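PDB 6TWL: N-acetyl-L-2,4-diaminobutyric acid deacetylase from Ruegeria pomeroyi, which probably removes the acetyl group from N-acetyl-L-2,4-diaminobutyric acid in ectoine breakdown, as a zinc-dependent hydrolase of the succinylglutamate desuccinylase/aspartoacylase family. Local coordinates for residues E298-R310 and I316-T328. Sequence-based numbering, arbitrary orientation.
Sequences EYRARRAGLVISR and IKSGDCVAVVGVT
A classic beta bulge, in which Ile308 and Ser309 share the single partner Val324, shifts the register of the antiparallel pairing between strands 305-310 and 321-326 by one residue in this beta-rich C-terminal part of the chain. Val324 O receives Ile308 N at 2.8 Å and, weakly, Ser309 N at 3.5 Å, while Val324 N returns a bond to Ser309 O. Before the bulge, Leu306 and Gly326 are hydrogen-bonded N to O both ways. Gly326 suits this place because a CB would crowd Ile308 CG2; at Gly305, one would collide with Gly326 O.

The branched side chains fill the space around this ladder. Ile308 holds CG1 between its backbone N and carbonyl carbon (chi1 58°), which lets CD1 lie 3.8 Å from Val324 CG1. Small Ser309 sets only its CB against Val324, and its side chain lies about 7 Å from that of Glu209, which binds zinc in the metal-loaded protein; this model is the apo form.

Segment 298-310 also curls round strand 321-326, bringing Arg303 across Val327 at about a right angle, the guanidinium NH2 3.6 Å from Val327 CG1. Replacing Arg303 with an alanine would probably leave a gap beside the methyls of Val327 and remove the cover over the loop at Asp254, although Asp256 would keep its salt bridge to Arg302.

Earlier in the same segment, Tyr299 offers a flat apolar surface while its OH accepts a hydrogen bond from Glu262 N. Val322 lays its CG2 methyl over one ring face in a CH-pi contact, 4.1 Å from the Tyr299 ring centroid and 14° off the normal.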
ATOM      1  N   GLU A 298      23.509  -0.963 -21.470  1.00 76.40           N
ATOM      2  CA  GLU A 298      23.622  -0.043 -20.349  1.00 79.62           C
ATOM      3  C   GLU A 298      22.347   0.777 -20.199  1.00 80.85           C
ATOM      4  O   GLU A 298      21.738   1.188 -21.190  1.00 82.87           O
ATOM      5  CB  GLU A 298      24.816   0.894 -20.533  1.00 81.28           C
ATOM      6  CG  GLU A 298      26.171   0.224 -20.413  1.00 87.05           C
ATOM      7  CD  GLU A 298      27.307   1.220 -20.515  1.00 89.74           C
ATOM      8  OE1 GLU A 298      27.101   2.291 -21.125  1.00 93.90           O
ATOM      9  OE2 GLU A 298      28.403   0.939 -19.987  1.00 89.31           O
ATOM     10  N   TYR A 299      21.956   1.024 -18.950  1.00 74.92           N
ATOM     11  CA  TYR A 299      20.788   1.837 -18.642  1.00 68.27           C
ATOM     12  C   TYR A 299      21.207   2.936 -17.680  1.00 67.44           C
ATOM     13  O   TYR A 299      21.719   2.651 -16.593  1.00 70.40           O
ATOM     14  CB  TYR A 299      19.664   0.983 -18.053  1.00 66.94           C
ATOM     15  CG  TYR A 299      19.059   0.064 -19.083  1.00 69.69           C
ATOM     16  CD1 TYR A 299      18.112   0.535 -19.981  1.00 67.73           C
ATOM     17  CD2 TYR A 299      19.453  -1.262 -19.180  1.00 61.58           C
ATOM     18  CE1 TYR A 299      17.562  -0.292 -20.937  1.00 68.41           C
ATOM     19  CE2 TYR A 299      18.907  -2.099 -20.134  1.00 64.40           C
ATOM     20  CZ  TYR A 299      17.962  -1.608 -21.009  1.00 65.46           C
ATOM     21  OH  TYR A 299      17.414  -2.436 -21.961  1.00 67.79           O
ATOM     22  N   ARG A 300      20.992   4.185 -18.082  1.00 74.06           N
ATOM     23  CA  ARG A 300      21.530   5.334 -17.376  1.00 75.56           C
ATOM     24  C   ARG A 300      20.409   6.234 -16.873  1.00 71.21           C
ATOM     25  O   ARG A 300      19.313   6.267 -17.438  1.00 71.77           O
ATOM     26  CB  ARG A 300      22.488   6.124 -18.277  1.00 78.47           C
ATOM     27  CG  ARG A 300      23.791   5.384 -18.530  1.00 81.73           C
ATOM     28  CD  ARG A 300      24.698   6.100 -19.512  1.00 87.29           C
ATOM     29  NE  ARG A 300      25.874   5.289 -19.811  1.00 94.40           N
ATOM     30  CZ  ARG A 300      26.955   5.229 -19.039  1.00 93.71           C
ATOM     31  NH1 ARG A 300      27.015   5.941 -17.921  1.00 90.38           N
ATOM     32  NH2 ARG A 300      27.978   4.461 -19.385  1.00 88.27           N
ATOM     33  N   ALA A 301      20.701   6.960 -15.796  1.00 70.29           N
ATOM     34  CA  ALA A 301      19.706   7.821 -15.173  1.00 71.17           C
ATOM     35  C   ALA A 301      19.396   9.016 -16.066  1.00 78.08           C
ATOM     36  O   ALA A 301      20.303   9.648 -16.617  1.00 76.40           O
ATOM     37  CB  ALA A 301      20.199   8.298 -13.808  1.00 72.11           C
ATOM     38  N   ARG A 302      18.108   9.324 -16.208  1.00 80.58           N
ATOM     39  CA  ARG A 302      17.669  10.487 -16.966  1.00 83.88           C
ATOM     40  C   ARG A 302      17.434  11.712 -16.091  1.00 85.87           C
ATOM     41  O   ARG A 302      17.247  12.809 -16.631  1.00 79.62           O
ATOM     42  CB  ARG A 302      16.390  10.157 -17.747  1.00 85.39           C
ATOM     43  CG  ARG A 302      16.560   9.020 -18.745  1.00 83.59           C
ATOM     44  CD  ARG A 302      15.304   8.809 -19.578  1.00 94.17           C
ATOM     45  NE  ARG A 302      14.912  10.013 -20.310  1.00103.26           N
ATOM     46  CZ  ARG A 302      15.519  10.459 -21.406  1.00106.75           C
ATOM     47  NH1 ARG A 302      16.554   9.803 -21.915  1.00107.59           N
ATOM     48  NH2 ARG A 302      15.088  11.564 -21.999  1.00107.85           N
ATOM     49  N   ARG A 303      17.437  11.553 -14.768  1.00 85.38           N
ATOM     50  CA  ARG A 303      17.314  12.666 -13.836  1.00 89.28           C
ATOM     51  C   ARG A 303      18.164  12.391 -12.608  1.00 82.99           C
ATOM     52  O   ARG A 303      18.375  11.237 -12.225  1.00 73.53           O
ATOM     53  CB  ARG A 303      15.869  12.904 -13.384  1.00 93.47           C
ATOM     54  CG  ARG A 303      14.897  13.189 -14.490  1.00 96.72           C
ATOM     55  CD  ARG A 303      13.576  13.672 -13.931  1.00103.31           C
ATOM     56  NE  ARG A 303      13.759  14.638 -12.858  1.00104.25           N
ATOM     57  CZ  ARG A 303      13.135  15.809 -12.805  1.00105.77           C
ATOM     58  NH1 ARG A 303      12.289  16.153 -13.766  1.00106.72           N
ATOM     59  NH2 ARG A 303      13.357  16.636 -11.794  1.00105.29           N
ATOM     60  N   ALA A 304      18.631  13.466 -11.980  1.00 81.77           N
ATOM     61  CA  ALA A 304      19.391  13.346 -10.748  1.00 77.49           C
ATOM     62  C   ALA A 304      18.455  13.217  -9.552  1.00 81.25           C
ATOM     63  O   ALA A 304      17.363  13.791  -9.522  1.00 93.82           O
ATOM     64  CB  ALA A 304      20.316  14.549 -10.564  1.00 77.97           C
ATOM     65  N   GLY A 305      18.900  12.458  -8.560  1.00 79.99           N
ATOM     66  CA  GLY A 305      18.104  12.202  -7.369  1.00 77.18           C
ATOM     67  C   GLY A 305      18.596  10.948  -6.659  1.00 78.36           C
ATOM     68  O   GLY A 305      19.790  10.649  -6.659  1.00 88.09           O
ATOM     69  N   LEU A 306      17.647  10.230  -6.064  1.00 74.39           N
ATOM     70  CA  LEU A 306      17.924   9.014  -5.313  1.00 74.03           C
ATOM     71  C   LEU A 306      17.230   7.833  -5.976  1.00 77.63           C
ATOM     72  O   LEU A 306      16.058   7.929  -6.355  1.00 78.81           O
ATOM     73  CB  LEU A 306      17.445   9.136  -3.862  1.00 71.51           C
ATOM     74  CG  LEU A 306      18.058  10.230  -2.987  1.00 79.65           C
ATOM     75  CD1 LEU A 306      17.577  10.093  -1.553  1.00 79.88           C
ATOM     76  CD2 LEU A 306      19.568  10.179  -3.043  1.00 82.84           C
ATOM     77  N   VAL A 307      17.947   6.721  -6.110  1.00 74.88           N
ATOM     78  CA  VAL A 307      17.330   5.491  -6.601  1.00 69.96           C
ATOM     79  C   VAL A 307      16.371   4.993  -5.523  1.00 69.04           C
ATOM     80  O   VAL A 307      16.795   4.613  -4.428  1.00 76.35           O
ATOM     81  CB  VAL A 307      18.376   4.427  -6.954  1.00 79.54           C
ATOM     82  CG1 VAL A 307      17.772   3.381  -7.885  1.00 78.35           C
ATOM     83  CG2 VAL A 307      19.588   5.072  -7.593  1.00 84.26           C
ATOM     84  N   ILE A 308      15.075   5.008  -5.825  1.00 67.00           N
ATOM     85  CA  ILE A 308      14.048   4.624  -4.863  1.00 65.42           C
ATOM     86  C   ILE A 308      13.395   3.296  -5.203  1.00 62.27           C
ATOM     87  O   ILE A 308      12.659   2.752  -4.362  1.00 62.81           O
ATOM     88  CB  ILE A 308      12.973   5.722  -4.723  1.00 72.03           C
ATOM     89  CG1 ILE A 308      12.320   6.002  -6.079  1.00 70.13           C
ATOM     90  CG2 ILE A 308      13.592   6.992  -4.174  1.00 79.37           C
ATOM     91  CD1 ILE A 308      10.934   6.604  -5.974  1.00 80.34           C
ATOM     92  N   SER A 309      13.634   2.757  -6.395  1.00 62.62           N
ATOM     93  CA  SER A 309      13.081   1.474  -6.795  1.00 65.85           C
ATOM     94  C   SER A 309      14.017   0.830  -7.806  1.00 70.27           C
ATOM     95  O   SER A 309      14.732   1.522  -8.535  1.00 64.60           O
ATOM     96  CB  SER A 309      11.681   1.620  -7.396  1.00 70.76           C
ATOM     97  OG  SER A 309      11.037   0.362  -7.480  1.00 72.61           O
ATOM     98  N   ARG A 310      14.003  -0.500  -7.841  1.00 72.21           N
ATOM     99  CA  ARG A 310      14.863  -1.242  -8.752  1.00 71.24           C
ATOM    100  C   ARG A 310      14.214  -2.573  -9.094  1.00 67.70           C
ATOM    101  O   ARG A 310      13.476  -3.147  -8.289  1.00 66.88           O
ATOM    102  CB  ARG A 310      16.252  -1.484  -8.148  1.00 73.59           C
ATOM    103  CG  ARG A 310      16.234  -2.168  -6.788  1.00 79.31           C
ATOM    104  CD  ARG A 310      17.486  -3.006  -6.559  1.00 80.44           C
ATOM    105  NE  ARG A 310      17.639  -4.054  -7.564  1.00 84.42           N
ATOM    106  CZ  ARG A 310      18.393  -5.138  -7.405  1.00 83.76           C
ATOM    107  NH1 ARG A 310      19.066  -5.322  -6.278  1.00 82.08           N
ATOM    108  NH2 ARG A 310      18.472  -6.039  -8.374  1.00 73.53           N
ATOM    109  N   ILE A 316      15.799  -9.981 -16.317  1.00 60.53           N
ATOM    110  CA  ILE A 316      14.916  -8.871 -16.639  1.00 60.22           C
ATOM    111  C   ILE A 316      14.359  -9.099 -18.038  1.00 66.68           C
ATOM    112  O   ILE A 316      14.971  -9.780 -18.866  1.00 61.62           O
ATOM    113  CB  ILE A 316      15.637  -7.506 -16.531  1.00 58.49           C
ATOM    114  CG1 ILE A 316      14.629  -6.353 -16.583  1.00 57.92           C
ATOM    115  CG2 ILE A 316      16.695  -7.365 -17.613  1.00 58.17           C
ATOM    116  CD1 ILE A 316      15.154  -5.051 -16.027  1.00 57.09           C
ATOM    117  N   LYS A 317      13.179  -8.539 -18.289  1.00 67.32           N
ATOM    118  CA  LYS A 317      12.469  -8.703 -19.546  1.00 62.47           C
ATOM    119  C   LYS A 317      12.200  -7.340 -20.167  1.00 61.82           C
ATOM    120  O   LYS A 317      12.195  -6.314 -19.482  1.00 61.62           O
ATOM    121  CB  LYS A 317      11.147  -9.454 -19.338  1.00 70.83           C
ATOM    122  CG  LYS A 317      11.317 -10.876 -18.833  1.00 82.35           C
ATOM    123  CD  LYS A 317      10.007 -11.639 -18.891  1.00 95.40           C
ATOM    124  CE  LYS A 317      10.030 -12.840 -17.960  1.00103.82           C
ATOM    125  NZ  LYS A 317       9.082 -12.686 -16.820  1.00107.53           N
ATOM    126  N   SER A 318      11.992  -7.337 -21.484  1.00 61.51           N
ATOM    127  CA  SER A 318      11.638  -6.105 -22.177  1.00 67.54           C
ATOM    128  C   SER A 318      10.377  -5.511 -21.566  1.00 63.76           C
ATOM    129  O   SER A 318       9.376  -6.207 -21.379  1.00 68.18           O
ATOM    130  CB  SER A 318      11.433  -6.371 -23.670  1.00 75.09           C
ATOM    131  OG  SER A 318      11.384  -5.159 -24.403  1.00 83.24           O
ATOM    132  N   GLY A 319      10.436  -4.226 -21.229  1.00 70.32           N
ATOM    133  CA  GLY A 319       9.316  -3.529 -20.641  1.00 71.65           C
ATOM    134  C   GLY A 319       9.372  -3.399 -19.133  1.00 70.16           C
ATOM    135  O   GLY A 319       8.698  -2.524 -18.580  1.00 69.92           O
ATOM    136  N   ASP A 320      10.154  -4.237 -18.458  1.00 59.00           N
ATOM    137  CA  ASP A 320      10.315  -4.106 -17.019  1.00 59.30           C
ATOM    138  C   ASP A 320      10.984  -2.776 -16.688  1.00 63.20           C
ATOM    139  O   ASP A 320      11.801  -2.259 -17.456  1.00 64.04           O
ATOM    140  CB  ASP A 320      11.156  -5.257 -16.461  1.00 59.91           C
ATOM    141  CG  ASP A 320      10.500  -6.615 -16.647  1.00 68.77           C
ATOM    142  OD1 ASP A 320       9.280  -6.665 -16.905  1.00 66.34           O
ATOM    143  OD2 ASP A 320      11.214  -7.638 -16.537  1.00 62.75           O
ATOM    144  N   CYS A 321      10.634  -2.220 -15.530  1.00 65.00           N
ATOM    145  CA  CYS A 321      11.244  -0.977 -15.074  1.00 67.78           C
ATOM    146  C   CYS A 321      12.603  -1.287 -14.457  1.00 70.26           C
ATOM    147  O   CYS A 321      12.699  -2.085 -13.515  1.00 63.09           O
ATOM    148  CB  CYS A 321      10.340  -0.264 -14.071  1.00 79.02           C
ATOM    149  SG  CYS A 321      11.119   1.129 -13.215  1.00 72.70           S
ATOM    150  N   VAL A 322      13.653  -0.661 -14.991  1.00 73.11           N
ATOM    151  CA  VAL A 322      15.005  -0.914 -14.501  1.00 68.91           C
ATOM    152  C   VAL A 322      15.194  -0.289 -13.124  1.00 69.34           C
ATOM    153  O   VAL A 322      15.656  -0.946 -12.183  1.00 58.92           O
ATOM    154  CB  VAL A 322      16.042  -0.389 -15.509  1.00 63.25           C
ATOM    155  CG1 VAL A 322      17.436  -0.372 -14.896  1.00 62.77           C
ATOM    156  CG2 VAL A 322      16.013  -1.227 -16.781  1.00 62.38           C
ATOM    157  N   ALA A 323      14.830   0.984 -12.984  1.00 64.14           N
ATOM    158  CA  ALA A 323      14.977   1.702 -11.727  1.00 67.11           C
ATOM    159  C   ALA A 323      14.110   2.951 -11.770  1.00 64.14           C
ATOM    160  O   ALA A 323      13.725   3.422 -12.844  1.00 67.64           O
ATOM    161  CB  ALA A 323      16.438   2.076 -11.456  1.00 72.92           C
ATOM    162  N   VAL A 324      13.806   3.477 -10.585  1.00 62.82           N
ATOM    163  CA  VAL A 324      13.089   4.739 -10.433  1.00 61.50           C
ATOM    164  C   VAL A 324      13.937   5.674  -9.583  1.00 64.96           C
ATOM    165  O   VAL A 324      14.553   5.249  -8.599  1.00 63.76           O
ATOM    166  CB  VAL A 324      11.693   4.546  -9.801  1.00 62.43           C
ATOM    167  CG1 VAL A 324      10.968   5.879  -9.697  1.00 65.40           C
ATOM    168  CG2 VAL A 324      10.870   3.564 -10.613  1.00 60.48           C
ATOM    169  N   VAL A 325      13.964   6.949  -9.965  1.00 73.72           N
ATOM    170  CA  VAL A 325      14.741   7.978  -9.283  1.00 76.66           C
ATOM    171  C   VAL A 325      13.784   9.010  -8.697  1.00 80.71           C
ATOM    172  O   VAL A 325      12.931   9.546  -9.413  1.00 73.51           O
ATOM    173  CB  VAL A 325      15.745   8.651 -10.236  1.00 80.07           C
ATOM    174  CG1 VAL A 325      16.793   9.404  -9.443  1.00 80.41           C
ATOM    175  CG2 VAL A 325      16.390   7.620 -11.155  1.00 81.17           C
ATOM    176  N   GLY A 326      13.932   9.291  -7.405  1.00 77.34           N
ATOM    177  CA  GLY A 326      13.163  10.334  -6.735  1.00 75.75           C
ATOM    178  C   GLY A 326      13.976  11.606  -6.600  1.00 78.26           C
ATOM    179  O   GLY A 326      15.178  11.560  -6.329  1.00 74.27           O
ATOM    180  N   VAL A 327      13.306  12.762  -6.774  1.00 85.00           N
ATOM    181  CA  VAL A 327      13.993  14.039  -6.957  1.00 85.44           C
ATOM    182  C   VAL A 327      14.158  14.763  -5.622  1.00 88.54           C
ATOM    183  O   VAL A 327      13.357  14.613  -4.694  1.00 81.51           O
ATOM    184  CB  VAL A 327      13.251  14.902  -8.000  1.00 90.20           C
ATOM    185  CG1 VAL A 327      14.044  16.156  -8.337  1.00 97.45           C
ATOM    186  CG2 VAL A 327      13.034  14.097  -9.263  1.00 87.53           C
ATOM    187  N   THR A 328      15.225  15.563  -5.546  1.00 99.28           N
ATOM    188  CA  THR A 328      15.695  16.251  -4.338  1.00104.34           C
ATOM    189  C   THR A 328      15.873  15.295  -3.162  1.00110.24           C
ATOM    190  O   THR A 328      16.962  14.755  -2.976  1.00112.09           O
ATOM    191  CB  THR A 328      14.758  17.397  -3.906  1.00107.64           C
ATOM    192  OG1 THR A 328      14.503  18.259  -5.020  1.00112.16           O
ATOM    193  CG2 THR A 328      15.423  18.213  -2.804  1.00113.74           C
TER